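PDB 1H70: N(G),N(G)-dimethylarginine dimethylaminohydrolase from Pseudomonas aeruginosa, which hydrolyses the nitric oxide synthase inhibitors N(G),N(G)-dimethyl-L-arginine and N(G)-monomethyl-L-arginine to L-citrulline, releasing dimethylamine or methylamine. Local coordinates for residues W208-Y219 with Y231-R242. The protein carries 1 engineered substitution. Numbering follows the deposited sequence.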
loop_
_atom_site.group_PDB
_atom_site.type_symbol
_atom_site.label_atom_id
_atom_site.label_comp_id
_atom_site.label_asym_id
_atom_site.label_seq_id
_atom_site.Cartn_x
_atom_site.Cartn_y
_atom_site.Cartn_z
ATOM N N TRP A 208 1.104 8.050 5.630
ATOM C CA TRP A 208 0.695 9.365 6.059
ATOM C C TRP A 208 -0.826 9.348 5.939
ATOM O O TRP A 208 -1.363 8.889 4.920
ATOM C CB TRP A 208 1.253 10.443 5.128
ATOM C CG TRP A 208 0.761 11.838 5.411
ATOM C CD1 TRP A 208 1.380 12.751 6.231
ATOM C CD2 TRP A 208 -0.411 12.461 4.911
ATOM N NE1 TRP A 208 0.647 13.914 6.263
ATOM C CE2 TRP A 208 -0.451 13.772 5.439
ATOM C CE3 TRP A 208 -1.436 12.058 4.044
ATOM C CZ2 TRP A 208 -1.489 14.665 5.159
ATOM C CZ3 TRP A 208 -2.462 12.955 3.744
ATOM C CH2 TRP A 208 -2.479 14.249 4.288
ATOM N N VAL A 209 -1.517 9.816 6.973
ATOM C CA VAL A 209 -2.974 9.974 6.930
ATOM C C VAL A 209 -3.300 11.257 7.710
ATOM O O VAL A 209 -3.288 11.275 8.948
ATOM C CB VAL A 209 -3.763 8.807 7.624
ATOM C CG1 VAL A 209 -5.271 8.994 7.391
ATOM C CG2 VAL A 209 -3.351 7.410 7.131
ATOM N N ASN A 210 -3.556 12.350 7.013
ATOM C CA ASN A 210 -3.973 13.575 7.678
ATOM C C ASN A 210 -3.047 14.099 8.796
ATOM O O ASN A 210 -3.480 14.511 9.885
ATOM C CB ASN A 210 -5.411 13.384 8.188
ATOM C CG ASN A 210 -6.406 13.202 7.035
ATOM O OD1 ASN A 210 -6.062 13.417 5.869
ATOM N ND2 ASN A 210 -7.649 12.814 7.353
ATOM N N GLU A 211 -1.768 14.092 8.500
ATOM C CA GLU A 211 -0.708 14.575 9.400
ATOM C C GLU A 211 -0.307 13.604 10.506
ATOM O O GLU A 211 0.585 13.900 11.299
ATOM C CB GLU A 211 -0.934 16.000 9.906
ATOM C CG GLU A 211 -1.098 17.091 8.843
ATOM C CD GLU A 211 -0.093 17.149 7.686
ATOM O OE1 GLU A 211 1.001 16.545 7.710
ATOM O OE2 GLU A 211 -0.459 17.844 6.694
ATOM N N ARG A 212 -0.960 12.441 10.562
ATOM C CA ARG A 212 -0.567 11.346 11.437
ATOM C C ARG A 212 0.278 10.441 10.544
ATOM O O ARG A 212 0.075 10.445 9.311
ATOM C CB ARG A 212 -1.750 10.495 11.921
ATOM C CG ARG A 212 -3.135 11.179 11.876
ATOM C CD ARG A 212 -3.406 11.978 13.059
ATOM N NE ARG A 212 -4.729 12.459 13.461
ATOM C CZ ARG A 212 -5.585 13.403 13.069
ATOM N NH1 ARG A 212 -6.661 13.552 13.839
ATOM N NH2 ARG A 212 -5.485 14.145 11.950
ATOM N N VAL A 213 1.213 9.699 11.104
ATOM C CA VAL A 213 1.958 8.741 10.286
ATOM C C VAL A 213 1.878 7.430 11.053
ATOM O O VAL A 213 2.312 7.341 12.216
ATOM C CB VAL A 213 3.405 9.114 9.950
ATOM C CG1 VAL A 213 4.119 7.884 9.382
ATOM C CG2 VAL A 213 3.484 10.216 8.903
ATOM N N ILE A 214 1.276 6.425 10.428
ATOM C CA ILE A 214 1.122 5.116 11.065
ATOM C C ILE A 214 2.282 4.238 10.615
ATOM O O ILE A 214 2.540 4.129 9.404
ATOM C CB ILE A 214 -0.241 4.489 10.737
ATOM C CG1 ILE A 214 -1.364 5.328 11.388
ATOM C CG2 ILE A 214 -0.305 3.056 11.263
ATOM C CD1 ILE A 214 -2.776 4.944 10.960
ATOM N N MET A 215 3.013 3.647 11.553
ATOM C CA MET A 215 4.191 2.867 11.179
ATOM C C MET A 215 4.245 1.607 12.037
ATOM O O MET A 215 3.594 1.559 13.099
ATOM C CB MET A 215 5.470 3.702 11.428
ATOM C CG MET A 215 5.726 3.871 12.919
ATOM S SD MET A 215 7.277 4.762 13.315
ATOM C CE MET A 215 8.434 3.661 12.589
ATOM N N PRO A 216 5.005 0.607 11.596
ATOM C CA PRO A 216 5.180 -0.630 12.376
ATOM C C PRO A 216 5.913 -0.333 13.688
ATOM O O PRO A 216 6.826 0.527 13.753
ATOM C CB PRO A 216 6.055 -1.504 11.477
ATOM C CG PRO A 216 6.737 -0.564 10.539
ATOM C CD PRO A 216 5.769 0.575 10.336
ATOM N N ALA A 217 5.504 -1.030 14.742
ATOM C CA ALA A 217 6.140 -0.852 16.050
ATOM C C ALA A 217 7.457 -1.639 16.071
ATOM O O ALA A 217 7.547 -2.677 15.417
ATOM C CB ALA A 217 5.231 -1.348 17.141
ATOM N N GLY A 218 8.455 -1.134 16.799
ATOM C CA GLY A 218 9.743 -1.806 16.891
ATOM C C GLY A 218 10.863 -1.274 16.009
ATOM O O GLY A 218 11.880 -1.953 15.812
ATOM N N TYR A 219 10.714 -0.061 15.483
ATOM C CA TYR A 219 11.700 0.554 14.586
ATOM C C TYR A 219 11.965 1.964 15.110
ATOM O O TYR A 219 11.508 2.963 14.580
ATOM C CB TYR A 219 11.180 0.492 13.132
ATOM C CG TYR A 219 10.913 -0.958 12.715
ATOM C CD1 TYR A 219 9.631 -1.497 12.752
ATOM C CD2 TYR A 219 11.961 -1.804 12.341
ATOM C CE1 TYR A 219 9.410 -2.831 12.399
ATOM C CE2 TYR A 219 11.741 -3.119 11.990
ATOM C CZ TYR A 219 10.461 -3.633 12.015
ATOM O OH TYR A 219 10.269 -4.957 11.662
ATOM N N TYR A 231 5.235 15.162 12.337
ATOM C CA TYR A 231 4.077 14.286 12.250
ATOM C C TYR A 231 3.713 13.638 13.584
ATOM O O TYR A 231 4.575 13.372 14.402
ATOM C CB TYR A 231 4.348 13.161 11.253
ATOM C CG TYR A 231 4.701 13.626 9.860
ATOM C CD1 TYR A 231 3.737 14.131 9.022
ATOM C CD2 TYR A 231 6.007 13.548 9.395
ATOM C CE1 TYR A 231 4.048 14.560 7.730
ATOM C CE2 TYR A 231 6.342 13.969 8.126
ATOM C CZ TYR A 231 5.359 14.468 7.295
ATOM O OH TYR A 231 5.718 14.874 6.033
ATOM N N ARG A 232 2.424 13.356 13.771
ATOM C CA ARG A 232 1.987 12.625 14.953
ATOM C C ARG A 232 2.194 11.153 14.626
ATOM O O ARG A 232 1.463 10.602 13.806
ATOM C CB ARG A 232 0.513 12.862 15.255
ATOM C CG ARG A 232 0.218 14.277 15.697
ATOM C CD ARG A 232 -1.257 14.531 15.988
ATOM N NE ARG A 232 -1.768 13.674 17.050
ATOM C CZ ARG A 232 -3.036 13.668 17.428
ATOM N NH1 ARG A 232 -3.919 14.467 16.847
ATOM N NH2 ARG A 232 -3.435 12.863 18.410
ATOM N N VAL A 233 3.191 10.528 15.252
ATOM C CA VAL A 233 3.473 9.137 14.920
ATOM C C VAL A 233 2.712 8.132 15.776
ATOM O O VAL A 233 2.676 8.222 17.010
ATOM C CB VAL A 233 4.989 8.869 14.909
ATOM C CG1 VAL A 233 5.314 7.433 14.470
ATOM C CG2 VAL A 233 5.688 9.883 14.019
ATOM N N ILE A 234 2.081 7.179 15.096
ATOM C CA ILE A 234 1.336 6.115 15.760
ATOM C C ILE A 234 2.015 4.788 15.441
ATOM O O ILE A 234 2.183 4.471 14.272
ATOM C CB ILE A 234 -0.121 6.067 15.281
ATOM C CG1 ILE A 234 -0.794 7.430 15.464
ATOM C CG2 ILE A 234 -0.872 4.956 16.022
ATOM C CD1 ILE A 234 -2.165 7.521 14.786
ATOM N N GLU A 235 2.408 4.022 16.458
ATOM C CA GLU A 235 3.075 2.747 16.209
ATOM C C GLU A 235 2.100 1.599 16.396
ATOM O O GLU A 235 1.388 1.545 17.414
ATOM C CB GLU A 235 4.264 2.532 17.171
ATOM C CG GLU A 235 5.422 3.480 16.930
ATOM C CD GLU A 235 6.486 3.373 18.027
ATOM O OE1 GLU A 235 7.526 2.717 17.843
ATOM O OE2 GLU A 235 6.262 3.966 19.087
ATOM N N VAL A 236 2.051 0.710 15.407
ATOM C CA VAL A 236 1.170 -0.459 15.454
ATOM C C VAL A 236 1.990 -1.707 15.149
ATOM O O VAL A 236 2.665 -1.769 14.126
ATOM C CB VAL A 236 0.017 -0.369 14.409
ATOM C CG1 VAL A 236 -0.793 -1.667 14.392
ATOM C CG2 VAL A 236 -0.904 0.781 14.715
ATOM N N ASP A 237 1.929 -2.721 16.011
ATOM C CA ASP A 237 2.727 -3.927 15.721
ATOM C C ASP A 237 2.087 -4.686 14.566
ATOM O O ASP A 237 0.902 -5.008 14.638
ATOM C CB ASP A 237 2.804 -4.799 16.987
ATOM C CG ASP A 237 3.730 -6.004 16.862
ATOM O OD1 ASP A 237 4.465 -6.172 15.858
ATOM O OD2 ASP A 237 3.768 -6.826 17.816
ATOM N N THR A 238 2.831 -4.921 13.480
ATOM C CA THR A 238 2.297 -5.662 12.333
ATOM C C THR A 238 3.153 -6.899 12.035
ATOM O O THR A 238 3.232 -7.365 10.902
ATOM C CB THR A 238 2.211 -4.807 11.041
ATOM O OG1 THR A 238 3.520 -4.307 10.667
ATOM C CG2 THR A 238 1.315 -3.572 11.219
ATOM N N SER A 239 3.782 -7.450 13.058
ATOM C CA SER A 239 4.677 -8.586 12.891
ATOM C C SER A 239 4.067 -9.769 12.140
ATOM O O SER A 239 4.771 -10.453 11.399
ATOM C CB SER A 239 5.187 -9.050 14.259
ATOM O OG SER A 239 4.206 -9.823 14.930
ATOM N N GLU A 240 2.782 -10.023 12.312
ATOM C CA GLU A 240 2.164 -11.172 11.631
ATOM C C GLU A 240 2.004 -10.909 10.136
ATOM O O GLU A 240 2.013 -11.848 9.341
ATOM C CB GLU A 240 0.843 -11.537 12.298
ATOM C CG GLU A 240 1.015 -11.966 13.754
ATOM C CD GLU A 240 2.199 -12.911 13.979
ATOM O OE1 GLU A 240 2.136 -14.125 13.657
ATOM O OE2 GLU A 240 3.213 -12.410 14.501
ATOM N N TYR A 241 1.895 -9.637 9.757
ATOM C CA TYR A 241 1.794 -9.314 8.322
ATOM C C TYR A 241 3.179 -9.275 7.683
ATOM O O TYR A 241 3.333 -9.616 6.504
ATOM C CB TYR A 241 0.953 -8.053 8.110
ATOM C CG TYR A 241 -0.415 -8.279 8.712
ATOM C CD1 TYR A 241 -0.731 -7.798 9.974
ATOM C CD2 TYR A 241 -1.363 -9.027 8.032
ATOM C CE1 TYR A 241 -1.985 -8.037 10.529
ATOM C CE2 TYR A 241 -2.613 -9.263 8.560
ATOM C CZ TYR A 241 -2.917 -8.780 9.808
ATOM O OH TYR A 241 -4.158 -9.030 10.357
ATOM N N ARG A 242 4.194 -8.891 8.454
ATOM C CA ARG A 242 5.577 -8.902 7.988
ATOM C C ARG A 242 5.979 -10.291 7.498
ATOM O O ARG A 242 6.723 -10.453 6.498
ATOM C CB ARG A 242 6.530 -8.393 9.093
ATOM C CG ARG A 242 8.003 -8.453 8.687
ATOM C CD ARG A 242 8.909 -7.735 9.684
ATOM N NE ARG A 242 10.331 -7.993 9.429
ATOM C CZ ARG A 242 11.106 -8.848 10.103
ATOM N NH1 ARG A 242 10.627 -9.585 11.111
ATOM N NH2 ARG A 242 12.390 -8.967 9.759
HETATM O O HOH W 1 8.606 1.824 15.507
HETATM O O HOH W 2 5.842 -4.476 13.972
HETATM O O HOH W 3 7.834 0.506 18.884
#
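Val-213 and Val-233 sit abreast on neighbouring parallel strands, 212-216 and 232-236, which helix 220-227 joins into a beta-alpha-beta unit; within this chain, strand 232-236 is an outer strand of a three-stranded mixed sheet. Five backbone hydrogen bonds, from Arg-232 N to Glu-211 O through Val-236 N to Met-215 O, zip the strands together; a sixth, Ala-217 N to Val-236 O, is more bent at 141°.

On the face carrying Val-213, Met-215 and Val-233, flexible and branched side chains fit one another beneath helix 220-227. Met-215 holds CG between its backbone N and carbonyl carbon (chi1 70°), and its SD presses on Val-233 CG1 at 3.5 Å. Both residues also touch the helix, Val-233 at Ile-226. Before the strand, Tyr-231 presents a broad ring face to the methyl bump of Val-213: CG2 lies 4.2 Å from the ring centroid, a CH-pi contact. The ring's CE1 reaches the edge of Trp-208, 3.6 Å from CD1, with the two planes nearly perpendicular. Glu-211, in the type I' turn from Val-209 to Arg-212, borders the Tyr-231 ring edge with OE1, which also accepts a bond from Trp-208 NE1, and its carboxylate thereby ties the indole to that turn; Tyr-231 OH bonds to Asn-175.

The reverse face meets helix 29-43. Ile-214 and Ile-234 lie side by side, CG1 of the former against CD1 of the latter, and they touch Leu-43 and Ala-42 respectively. Past the strand ends, back on the side of Met-215 and Glu-235, small Ala-217 rests its methyl on Glu-235 CB at 4.0 Å. Glycine suits position 218, where a CB would strike the preceding carbonyl. Close by, a water bridges the segments, donating to Pro-216 O and, at 2.7 Å, to Glu-235 OE1 while accepting from Tyr-219 N.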